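Local atomic coordinates of Baccell_00875 (Bacteroides cellulosilyticus DSM 14838, PDB entry 5NO8), a protein that is a polysaccharide lyase that probably removes the L-rhamnose caps joined to glucuronic acid on complex arabinogalactan proteins. Residues P93-I96 against M101-L104; D370-S375 against F600-L605; P382-V387 against D596-G601. One frame throughout, in Å; residues are numbered along the deposited sequence.

Interaction 1 of 3, residues P93-I96 against M101-L104; sequences PVEI and MKVL
Glu95 and Leu104 form the antiparallel hydrogen-bonded pair of a beta hairpin, with Leu104 N giving a nearly straight bond to Glu95 O (2.9 Å, 169° at the hydrogen). Leu104 O accepts from both Val94 N (2.8 Å) and Glu95 N (3.3 Å), the first donor lying in the carbonyl plane; two residues facing one make a classic beta bulge. The Glu95 side chain runs extended from its backbone. Its CB lies against Leu104 CB, and its carboxylate reaches the ammonium of Lys102: NZ sits 3.5 Å from both OE1 and OE2 of Glu95, a salt bridge whose NZ to OE2 hydrogen bond is weak. Glu95 OE1 is also 3.8 Å from Leu104 CD2. The Lys102 chain bends at chi2 (-147°), which helps carry NZ across to the acid. With Lys102 replaced by an alanine, the Glu95 carboxylate would probably lose its partner charge across the hairpin and be freer to turn. On the other face of the sheet, Val103 CG1 packs against the Pro93 ring, 3.7 Å from CB, and Ile96 CG1 meets Val103 CG2. Strand 95-96 is an outermost strand of an eight-stranded antiparallel sheet; strand 102-107 lies between it and strand 110-119, where Val103 pairs through its backbone with Ile114.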
ATOM      1  N   PRO A  93       4.257  19.437 -30.191  1.00 16.05           N
ATOM      2  CA  PRO A  93       3.989  20.839 -30.033  1.00 17.34           C
ATOM      3  C   PRO A  93       3.800  21.552 -31.362  1.00 18.10           C
ATOM      4  O   PRO A  93       4.381  21.134 -32.381  1.00 18.00           O
ATOM      5  CB  PRO A  93       5.246  21.388 -29.356  1.00 17.60           C
ATOM      6  CG  PRO A  93       6.125  20.263 -29.067  1.00 17.22           C
ATOM      7  CD  PRO A  93       5.601  19.059 -29.734  1.00 16.76           C
ATOM      8  N   VAL A  94       3.009  22.611 -31.330  1.00 18.61           N
ATOM      9  CA  VAL A  94       2.970  23.581 -32.424  1.00 19.35           C
ATOM     10  C   VAL A  94       4.100  24.597 -32.292  1.00 20.73           C
ATOM     11  O   VAL A  94       4.530  25.159 -33.281  1.00 20.16           O
ATOM     12  CB  VAL A  94       1.606  24.273 -32.593  1.00 22.34           C
ATOM     13  CG1 VAL A  94       0.527  23.244 -32.857  1.00 22.89           C
ATOM     14  CG2 VAL A  94       1.217  25.135 -31.419  1.00 23.82           C
ATOM     15  N   GLU A  95       4.580  24.840 -31.076  1.00 19.47           N
ATOM     16  CA  GLU A  95       5.729  25.722 -30.836  1.00 21.43           C
ATOM     17  C   GLU A  95       6.531  25.213 -29.635  1.00 21.04           C
ATOM     18  O   GLU A  95       5.960  24.785 -28.618  1.00 19.23           O
ATOM     19  CB  GLU A  95       5.251  27.156 -30.588  1.00 25.46           C
ATOM     20  CG  GLU A  95       6.375  28.198 -30.485  1.00 31.31           C
ATOM     21  CD  GLU A  95       5.944  29.516 -29.842  1.00 35.88           C
ATOM     22  OE1 GLU A  95       4.723  29.778 -29.697  1.00 38.14           O
ATOM     23  OE2 GLU A  95       6.853  30.301 -29.465  1.00 39.58           O
ATOM     24  N   ILE A  96       7.852  25.225 -29.755  1.00 20.16           N
ATOM     25  CA  ILE A  96       8.707  24.873 -28.607  1.00 20.59           C
ATOM     26  C   ILE A  96       9.883  25.827 -28.656  1.00 21.75           C
ATOM     27  O   ILE A  96      10.449  26.057 -29.732  1.00 21.09           O
ATOM     28  CB  ILE A  96       9.104  23.374 -28.590  1.00 21.41           C
ATOM     29  CG1 ILE A  96      10.077  23.052 -27.449  1.00 22.59           C
ATOM     30  CG2 ILE A  96       9.623  22.890 -29.936  1.00 23.54           C
ATOM     31  CD1 ILE A  96      10.231  21.565 -27.227  1.00 23.35           C
ATOM     32  N   MET A 101      11.740  25.457 -22.488  1.00 18.36           N
ATOM     33  CA  MET A 101      11.038  25.931 -21.283  1.00 20.40           C
ATOM     34  C   MET A 101       9.662  26.498 -21.574  1.00 20.54           C
ATOM     35  O   MET A 101       8.921  26.825 -20.644  1.00 21.26           O
ATOM     36  CB  MET A 101      11.889  26.946 -20.537  1.00 22.01           C
ATOM     37  CG  MET A 101      13.219  26.348 -20.099  1.00 22.45           C
ATOM     38  SD  MET A 101      13.159  24.931 -18.997  1.00 25.71           S
ATOM     39  CE  MET A 101      13.188  25.782 -17.413  1.00 26.88           C
ATOM     40  N   LYS A 102       9.323  26.655 -22.853  1.00 18.62           N
ATOM     41  CA  LYS A 102       7.984  27.057 -23.239  1.00 19.51           C
ATOM     42  C   LYS A 102       7.553  26.095 -24.315  1.00 18.05           C
ATOM     43  O   LYS A 102       8.254  25.944 -25.322  1.00 16.62           O
ATOM     44  CB  LYS A 102       7.969  28.487 -23.771  1.00 22.07           C
ATOM     45  CG  LYS A 102       6.600  28.954 -24.255  1.00 27.17           C
ATOM     46  CD  LYS A 102       6.668  29.916 -25.430  1.00 32.50           C
ATOM     47  CE  LYS A 102       5.265  30.236 -25.950  1.00 35.37           C
ATOM     48  NZ  LYS A 102       5.218  31.537 -26.689  1.00 38.95           N
ATOM     49  N   VAL A 103       6.409  25.442 -24.108  1.00 16.94           N
ATOM     50  CA  VAL A 103       5.915  24.479 -25.066  1.00 16.81           C
ATOM     51  C   VAL A 103       4.421  24.716 -25.250  1.00 16.53           C
ATOM     52  O   VAL A 103       3.669  24.845 -24.263  1.00 17.38           O
ATOM     53  CB  VAL A 103       6.182  23.020 -24.615  1.00 18.65           C
ATOM     54  CG1 VAL A 103       6.025  22.076 -25.779  1.00 18.75           C
ATOM     55  CG2 VAL A 103       7.598  22.844 -24.038  1.00 20.45           C
ATOM     56  N   LEU A 104       3.993  24.797 -26.502  1.00 14.92           N
ATOM     57  CA  LEU A 104       2.617  25.058 -26.846  1.00 14.71           C
ATOM     58  C   LEU A 104       2.085  23.936 -27.708  1.00 14.52           C
ATOM     59  O   LEU A 104       2.691  23.571 -28.730  1.00 13.34           O
ATOM     60  CB  LEU A 104       2.529  26.404 -27.568  1.00 16.33           C
ATOM     61  CG  LEU A 104       1.177  26.941 -27.976  1.00 18.90           C
ATOM     62  CD1 LEU A 104       0.303  27.106 -26.758  1.00 20.91           C
ATOM     63  CD2 LEU A 104       1.331  28.264 -28.743  1.00 20.73           C
TER

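Interaction 2 of 3, residues D370-S375 against F600-L605; sequences DNEGDS and FGKREL
The Arg603 guanidinium meets Glu372 OE2 at its edge, the oxygen lying 4° out of the guanidinium plane and 3.2 Å from NH2. The carboxylate is turned 34° from that plane, and NH2 approaches OE2 on its syn side, tilted out of the carboxylate plane. Arg603 also makes a cation-pi contact with Phe672 of strand 672-677. The other Glu372 oxygen, OE1, takes a short bond from Lys602 NZ (2.7 Å), which comes nearly along the C-O axis. Lys602 reaches across with its chain extended throughout, CG trans to the backbone N (chi1 -168°), and its ammonium also bonds Asp370 OD2 on the syn lone pair at 3.1 Å. One lysine thus bridges two acids, and Glu372 spans two bases, in a four-residue salt-bridge network whose clustered charges probably offset one another. Asp370 OD1 turns back to its own loop, accepting weak bonds from Glu372 N (2.9 Å) and Gly373 N. The loop joins strands 369-370 and 375-376, where Asp374 and Ser375 opposite Asp370 make a G1 beta bulge. Strand 672-677 flanks both loops: Asp674 receives the backbone N-H groups of Lys602 and Arg603, while Pro675 touches the Lys602 and Glu372 side chains.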
ATOM      1  N   ASP A 370     -16.512 -15.987  -2.943  1.00 18.74           N
ATOM      2  CA  ASP A 370     -16.963 -15.017  -3.923  1.00 19.75           C
ATOM      3  C   ASP A 370     -18.127 -14.254  -3.350  1.00 19.44           C
ATOM      4  O   ASP A 370     -19.233 -14.809  -3.211  1.00 18.77           O
ATOM      5  CB  ASP A 370     -17.357 -15.722  -5.228  1.00 22.55           C
ATOM      6  CG  ASP A 370     -17.718 -14.740  -6.351  1.00 24.51           C
ATOM      7  OD1 ASP A 370     -18.077 -13.576  -6.097  1.00 25.58           O
ATOM      8  OD2 ASP A 370     -17.621 -15.137  -7.519  1.00 28.82           O
ATOM      9  N   ASN A 371     -17.891 -12.986  -3.012  1.00 19.04           N
ATOM     10  CA  ASN A 371     -18.941 -12.162  -2.386  1.00 19.82           C
ATOM     11  C   ASN A 371     -20.064 -11.762  -3.327  1.00 22.15           C
ATOM     12  O   ASN A 371     -21.156 -11.486  -2.856  1.00 24.05           O
ATOM     13  CB  ASN A 371     -18.356 -10.922  -1.722  1.00 19.80           C
ATOM     14  CG  ASN A 371     -17.458 -11.277  -0.549  1.00 20.40           C
ATOM     15  OD1 ASN A 371     -16.382 -10.727  -0.393  1.00 24.91           O
ATOM     16  ND2 ASN A 371     -17.903 -12.201   0.265  1.00 19.42           N
ATOM     17  N   GLU A 372     -19.811 -11.741  -4.635  1.00 22.85           N
ATOM     18  CA  GLU A 372     -20.894 -11.508  -5.617  1.00 26.09           C
ATOM     19  C   GLU A 372     -21.833 -12.710  -5.756  1.00 26.12           C
ATOM     20  O   GLU A 372     -23.042 -12.543  -5.832  1.00 27.60           O
ATOM     21  CB  GLU A 372     -20.325 -11.118  -6.981  1.00 29.00           C
ATOM     22  CG  GLU A 372     -19.642  -9.764  -6.951  1.00 32.77           C
ATOM     23  CD  GLU A 372     -18.936  -9.379  -8.264  1.00 35.48           C
ATOM     24  OE1 GLU A 372     -18.409 -10.261  -8.996  1.00 34.18           O
ATOM     25  OE2 GLU A 372     -18.875  -8.155  -8.529  1.00 38.91           O
ATOM     26  N   GLY A 373     -21.267 -13.909  -5.792  1.00 27.95           N
ATOM     27  CA  GLY A 373     -22.037 -15.150  -5.919  1.00 27.77           C
ATOM     28  C   GLY A 373     -22.521 -15.718  -4.596  1.00 27.91           C
ATOM     29  O   GLY A 373     -23.342 -16.631  -4.594  1.00 27.03           O
ATOM     30  N   ASP A 374     -22.009 -15.202  -3.478  1.00 25.96           N
ATOM     31  CA  ASP A 374     -22.292 -15.744  -2.142  1.00 27.71           C
ATOM     32  C   ASP A 374     -21.996 -17.257  -2.079  1.00 26.72           C
ATOM     33  O   ASP A 374     -22.852 -18.065  -1.675  1.00 27.40           O
ATOM     34  CB  ASP A 374     -23.743 -15.422  -1.715  1.00 29.29           C
ATOM     35  CG  ASP A 374     -23.963 -13.939  -1.464  1.00 31.48           C
ATOM     36  OD1 ASP A 374     -23.239 -13.350  -0.645  1.00 31.18           O
ATOM     37  OD2 ASP A 374     -24.862 -13.357  -2.085  1.00 34.38           O
ATOM     38  N   SER A 375     -20.786 -17.631  -2.488  1.00 24.15           N
ATOM     39  CA  SER A 375     -20.377 -19.033  -2.527  1.00 26.66           C
ATOM     40  C   SER A 375     -18.882 -19.171  -2.407  1.00 26.04           C
ATOM     41  O   SER A 375     -18.136 -18.287  -2.853  1.00 25.16           O
ATOM     42  CB  SER A 375     -20.849 -19.699  -3.832  1.00 27.82           C
ATOM     43  OG  SER A 375     -20.371 -18.986  -4.952  1.00 33.50           O
ATOM     44  N   PHE A 600      -4.477 -12.423  -6.738  1.00 20.36           N
ATOM     45  CA  PHE A 600      -5.434 -12.920  -5.728  1.00 20.74           C
ATOM     46  C   PHE A 600      -6.898 -12.560  -5.951  1.00 20.05           C
ATOM     47  O   PHE A 600      -7.782 -13.246  -5.440  1.00 21.57           O
ATOM     48  CB  PHE A 600      -4.966 -12.460  -4.351  1.00 20.45           C
ATOM     49  CG  PHE A 600      -3.655 -13.061  -3.950  1.00 19.99           C
ATOM     50  CD1 PHE A 600      -2.457 -12.466  -4.308  1.00 20.26           C
ATOM     51  CD2 PHE A 600      -3.613 -14.266  -3.255  1.00 21.16           C
ATOM     52  CE1 PHE A 600      -1.247 -13.038  -3.958  1.00 21.51           C
ATOM     53  CE2 PHE A 600      -2.407 -14.836  -2.904  1.00 21.25           C
ATOM     54  CZ  PHE A 600      -1.221 -14.233  -3.271  1.00 20.76           C
ATOM     55  N   GLY A 601      -7.178 -11.523  -6.734  1.00 18.55           N
ATOM     56  CA  GLY A 601      -8.533 -10.997  -6.847  1.00 19.10           C
ATOM     57  C   GLY A 601      -9.332 -11.602  -7.969  1.00 21.12           C
ATOM     58  O   GLY A 601      -8.763 -12.154  -8.932  1.00 20.56           O
ATOM     59  N   LYS A 602     -10.648 -11.474  -7.868  1.00 20.77           N
ATOM     60  CA  LYS A 602     -11.548 -11.824  -8.950  1.00 21.63           C
ATOM     61  C   LYS A 602     -11.335 -10.975 -10.212  1.00 22.16           C
ATOM     62  O   LYS A 602     -11.431 -11.491 -11.328  1.00 21.58           O
ATOM     63  CB  LYS A 602     -13.009 -11.648  -8.533  1.00 22.83           C
ATOM     64  CG  LYS A 602     -13.966 -12.285  -9.538  1.00 24.05           C
ATOM     65  CD  LYS A 602     -15.386 -12.287  -9.016  1.00 25.11           C
ATOM     66  CE  LYS A 602     -16.314 -13.124  -9.874  1.00 26.44           C
ATOM     67  NZ  LYS A 602     -17.730 -12.824  -9.516  1.00 28.05           N
ATOM     68  N   ARG A 603     -11.091  -9.678 -10.033  1.00 22.07           N
ATOM     69  CA  ARG A 603     -10.992  -8.748 -11.176  1.00 22.71           C
ATOM     70  C   ARG A 603      -9.623  -8.761 -11.857  1.00 22.46           C
ATOM     71  O   ARG A 603      -9.463  -8.137 -12.929  1.00 23.07           O
ATOM     72  CB  ARG A 603     -11.317  -7.335 -10.723  1.00 24.36           C
ATOM     73  CG  ARG A 603     -12.733  -7.152 -10.203  1.00 28.23           C
ATOM     74  CD  ARG A 603     -13.812  -7.319 -11.251  1.00 32.08           C
ATOM     75  NE  ARG A 603     -15.116  -7.117 -10.607  1.00 40.67           N
ATOM     76  CZ  ARG A 603     -15.632  -5.933 -10.246  1.00 45.23           C
ATOM     77  NH1 ARG A 603     -14.991  -4.780 -10.500  1.00 49.73           N
ATOM     78  NH2 ARG A 603     -16.819  -5.900  -9.645  1.00 47.55           N
ATOM     79  N   GLU A 604      -8.641  -9.401 -11.206  1.00 22.19           N
ATOM     80  CA  GLU A 604      -7.299  -9.646 -11.757  1.00 23.75           C
ATOM     81  C   GLU A 604      -6.599  -8.359 -12.224  1.00 23.87           C
ATOM     82  O   GLU A 604      -5.889  -8.347 -13.225  1.00 25.03           O
ATOM     83  CB  GLU A 604      -7.377 -10.695 -12.880  1.00 26.19           C
ATOM     84  CG  GLU A 604      -7.969 -12.019 -12.391  1.00 27.32           C
ATOM     85  CD  GLU A 604      -7.986 -13.110 -13.454  1.00 31.88           C
ATOM     86  OE1 GLU A 604      -7.653 -12.825 -14.625  1.00 33.67           O
ATOM     87  OE2 GLU A 604      -8.332 -14.264 -13.108  1.00 34.11           O
ATOM     88  N   LEU A 605      -6.816  -7.269 -11.497  1.00 23.01           N
ATOM     89  CA  LEU A 605      -6.235  -5.968 -11.867  1.00 23.01           C
ATOM     90  C   LEU A 605      -4.910  -5.717 -11.163  1.00 21.73           C
ATOM     91  O   LEU A 605      -4.876  -5.580  -9.932  1.00 21.92           O
ATOM     92  CB  LEU A 605      -7.185  -4.830 -11.497  1.00 25.06           C
ATOM     93  CG  LEU A 605      -8.077  -4.188 -12.538  1.00 29.66           C
ATOM     94  CD1 LEU A 605      -8.802  -3.003 -11.904  1.00 27.94           C
ATOM     95  CD2 LEU A 605      -7.262  -3.703 -13.724  1.00 29.79           C
TER

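Interaction 3 of 3, residues P382-V387 against D596-G601; sequences PNCNPV and DGHWFG
Cys384 sits over one face of the His598 imidazole, a sulfur-aromatic contact within the helix-rich C-terminal part of the chain, which follows the beta-rich N-terminal half; it joins the loop before helix 396-409 to the short helix 596-600. SG is 3.9 Å from the ring centroid and 22° off its normal, displaced toward the rim on the side of NE2 (3.6 Å). A chi1 of 72° places the sulfur between the Cys384 backbone N and carbonyl carbon, and also brings it 3.0 Å from His598 O. The imidazole is held at its other nitrogen, where ND1 bonds Glu604 O, and Phe606 stacks on the ring. Next in the helix, the imidazole turns its CD2 edge to the face of the Trp599 indole, His598 CD2 standing 3.7 Å above the indole plane, over its centre; Trp599 CD2 lies in the imidazole plane. Asn385 approaches that indole at the edge instead, CB lying near the ring plane. Its amide is turned 75° from the indole, so the two flat groups do not stack. The polar ends look elsewhere: Asn385 ND2 bonds Asp388 OD2, and Trp599 NE1 bonds Ser212 OG. Across the seam, Asn385 CB comes to 3.9 Å from Trp599 CE3.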
ATOM      1  N   PRO A 382     -11.469 -21.162 -15.221  1.00 60.54           N
ATOM      2  CA  PRO A 382     -10.216 -20.530 -15.681  1.00 58.07           C
ATOM      3  C   PRO A 382      -9.938 -19.185 -14.981  1.00 53.48           C
ATOM      4  O   PRO A 382     -10.857 -18.384 -14.790  1.00 50.85           O
ATOM      5  CB  PRO A 382     -10.456 -20.330 -17.185  1.00 59.42           C
ATOM      6  CG  PRO A 382     -11.943 -20.202 -17.310  1.00 60.25           C
ATOM      7  CD  PRO A 382     -12.521 -21.114 -16.260  1.00 61.52           C
ATOM      8  N   ASN A 383      -8.692 -18.972 -14.567  1.00 49.95           N
ATOM      9  CA  ASN A 383      -8.258 -17.675 -14.023  1.00 50.54           C
ATOM     10  C   ASN A 383      -6.756 -17.464 -14.277  1.00 51.52           C
ATOM     11  O   ASN A 383      -6.076 -18.358 -14.792  1.00 50.04           O
ATOM     12  CB  ASN A 383      -8.641 -17.546 -12.525  1.00 50.43           C
ATOM     13  CG  ASN A 383      -8.012 -18.621 -11.637  1.00 49.70           C
ATOM     14  OD1 ASN A 383      -6.796 -18.615 -11.397  1.00 46.46           O
ATOM     15  ND2 ASN A 383      -8.849 -19.518 -11.099  1.00 48.34           N
ATOM     16  N   CYS A 384      -6.240 -16.291 -13.915  1.00 51.40           N
ATOM     17  CA  CYS A 384      -4.853 -15.921 -14.251  1.00 52.04           C
ATOM     18  C   CYS A 384      -3.763 -16.681 -13.460  1.00 53.92           C
ATOM     19  O   CYS A 384      -2.616 -16.710 -13.912  1.00 56.39           O
ATOM     20  CB  CYS A 384      -4.641 -14.413 -14.077  1.00 51.39           C
ATOM     21  SG  CYS A 384      -4.601 -13.900 -12.338  1.00 49.01           S
ATOM     22  N   ASN A 385      -4.096 -17.255 -12.288  1.00 51.24           N
ATOM     23  CA  ASN A 385      -3.126 -18.050 -11.488  1.00 46.03           C
ATOM     24  C   ASN A 385      -3.827 -18.925 -10.416  1.00 42.84           C
ATOM     25  O   ASN A 385      -3.951 -18.512  -9.247  1.00 37.00           O
ATOM     26  CB  ASN A 385      -2.057 -17.130 -10.844  1.00 48.05           C
ATOM     27  CG  ASN A 385      -0.733 -17.847 -10.589  1.00 51.33           C
ATOM     28  OD1 ASN A 385      -0.218 -18.559 -11.455  1.00 51.79           O
ATOM     29  ND2 ASN A 385      -0.168 -17.645  -9.402  1.00 51.63           N
ATOM     30  N   PRO A 386      -4.290 -20.141 -10.810  1.00 40.66           N
ATOM     31  CA  PRO A 386      -5.023 -21.046  -9.910  1.00 37.67           C
ATOM     32  C   PRO A 386      -4.414 -21.228  -8.515  1.00 34.70           C
ATOM     33  O   PRO A 386      -5.158 -21.261  -7.530  1.00 31.55           O
ATOM     34  CB  PRO A 386      -5.005 -22.375 -10.666  1.00 38.68           C
ATOM     35  CG  PRO A 386      -5.013 -21.971 -12.099  1.00 41.83           C
ATOM     36  CD  PRO A 386      -4.199 -20.707 -12.176  1.00 41.83           C
ATOM     37  N   VAL A 387      -3.088 -21.337  -8.432  1.00 30.64           N
ATOM     38  CA  VAL A 387      -2.420 -21.649  -7.159  1.00 30.21           C
ATOM     39  C   VAL A 387      -2.691 -20.564  -6.086  1.00 28.99           C
ATOM     40  O   VAL A 387      -2.741 -20.861  -4.891  1.00 30.43           O
ATOM     41  CB  VAL A 387      -0.904 -21.918  -7.361  1.00 31.99           C
ATOM     42  CG1 VAL A 387      -0.141 -20.642  -7.719  1.00 32.14           C
ATOM     43  CG2 VAL A 387      -0.294 -22.584  -6.135  1.00 33.60           C
ATOM     44  N   ASP A 596      -1.306  -7.305  -5.935  1.00 18.80           N
ATOM     45  CA  ASP A 596      -2.061  -8.437  -5.396  1.00 19.23           C
ATOM     46  C   ASP A 596      -3.464  -8.569  -5.948  1.00 19.30           C
ATOM     47  O   ASP A 596      -4.023  -9.664  -5.916  1.00 19.99           O
ATOM     48  CB  ASP A 596      -2.066  -8.406  -3.863  1.00 19.70           C
ATOM     49  CG  ASP A 596      -0.709  -8.706  -3.291  1.00 20.42           C
ATOM     50  OD1 ASP A 596      -0.281  -9.868  -3.477  1.00 21.70           O
ATOM     51  OD2 ASP A 596      -0.054  -7.797  -2.709  1.00 21.50           O
ATOM     52  N   GLY A 597      -4.044  -7.477  -6.451  1.00 18.28           N
ATOM     53  CA  GLY A 597      -5.316  -7.557  -7.150  1.00 18.67           C
ATOM     54  C   GLY A 597      -5.289  -8.485  -8.347  1.00 19.76           C
ATOM     55  O   GLY A 597      -6.302  -9.106  -8.680  1.00 20.00           O
ATOM     56  N   HIS A 598      -4.132  -8.570  -9.000  1.00 19.18           N
ATOM     57  CA  HIS A 598      -3.983  -9.449 -10.146  1.00 21.17           C
ATOM     58  C   HIS A 598      -3.937 -10.923  -9.713  1.00 20.79           C
ATOM     59  O   HIS A 598      -4.695 -11.753 -10.215  1.00 23.08           O
ATOM     60  CB  HIS A 598      -2.716  -9.142 -10.956  1.00 21.67           C
ATOM     61  CG  HIS A 598      -2.586 -10.022 -12.160  1.00 22.84           C
ATOM     62  ND1 HIS A 598      -3.355  -9.848 -13.293  1.00 23.44           N
ATOM     63  CD2 HIS A 598      -1.849 -11.143 -12.372  1.00 25.65           C
ATOM     64  CE1 HIS A 598      -3.070 -10.805 -14.165  1.00 24.28           C
ATOM     65  NE2 HIS A 598      -2.157 -11.602 -13.631  1.00 24.00           N
ATOM     66  N   TRP A 599      -3.031 -11.222  -8.800  1.00 20.70           N
ATOM     67  CA  TRP A 599      -2.722 -12.617  -8.428  1.00 23.09           C
ATOM     68  C   TRP A 599      -3.795 -13.242  -7.540  1.00 22.50           C
ATOM     69  O   TRP A 599      -3.985 -14.450  -7.578  1.00 23.49           O
ATOM     70  CB  TRP A 599      -1.369 -12.702  -7.725  1.00 24.01           C
ATOM     71  CG  TRP A 599      -0.256 -12.130  -8.528  1.00 26.68           C
ATOM     72  CD1 TRP A 599       0.419 -10.960  -8.287  1.00 26.71           C
ATOM     73  CD2 TRP A 599       0.312 -12.689  -9.715  1.00 29.39           C
ATOM     74  NE1 TRP A 599       1.361 -10.752  -9.263  1.00 29.56           N
ATOM     75  CE2 TRP A 599       1.330 -11.800 -10.147  1.00 30.30           C
ATOM     76  CE3 TRP A 599       0.063 -13.860 -10.456  1.00 31.24           C
ATOM     77  CZ2 TRP A 599       2.103 -12.038 -11.305  1.00 32.21           C
ATOM     78  CZ3 TRP A 599       0.831 -14.103 -11.613  1.00 33.89           C
ATOM     79  CH2 TRP A 599       1.837 -13.186 -12.025  1.00 33.09           C
ATOM     80  N   PHE A 600      -4.477 -12.423  -6.738  1.00 20.36           N
ATOM     81  CA  PHE A 600      -5.434 -12.920  -5.728  1.00 20.74           C
ATOM     82  C   PHE A 600      -6.898 -12.560  -5.951  1.00 20.05           C
ATOM     83  O   PHE A 600      -7.782 -13.246  -5.440  1.00 21.57           O
ATOM     84  CB  PHE A 600      -4.966 -12.460  -4.351  1.00 20.45           C
ATOM     85  CG  PHE A 600      -3.655 -13.061  -3.950  1.00 19.99           C
ATOM     86  CD1 PHE A 600      -2.457 -12.466  -4.308  1.00 20.26           C
ATOM     87  CD2 PHE A 600      -3.613 -14.266  -3.255  1.00 21.16           C
ATOM     88  CE1 PHE A 600      -1.247 -13.038  -3.958  1.00 21.51           C
ATOM     89  CE2 PHE A 600      -2.407 -14.836  -2.904  1.00 21.25           C
ATOM     90  CZ  PHE A 600      -1.221 -14.233  -3.271  1.00 20.76           C
ATOM     91  N   GLY A 601      -7.178 -11.523  -6.734  1.00 18.55           N
ATOM     92  CA  GLY A 601      -8.533 -10.997  -6.847  1.00 19.10           C
ATOM     93  C   GLY A 601      -9.332 -11.602  -7.969  1.00 21.12           C
ATOM     94  O   GLY A 601      -8.763 -12.154  -8.932  1.00 20.56           O
TER

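Overall arrangement
Interactions 2 and 3 are neighbours, with centres about 10 Å apart, and share Phe600 and Gly601. Glu604 ties them: besides its backbone link to His598, its OE2 is 3.0 Å from Cys384 N, a probable hydrogen bond, so the loop carrying Lys602 and Arg603 also reaches both partners of the Cys384-His598 contact. Interaction 1 stands apart in the beta-rich part of the chain, its centre about 47 Å from that of interaction 2 and about 45 Å from that of interaction 3, with no touch. A glycerol, probably from the crystallisation liquor, lies about 5 Å from the Trp599 side chain and is hydrogen-bonded to Asp596; it may mark a pocket beside interaction 3, but whether it belongs to the active site is not established.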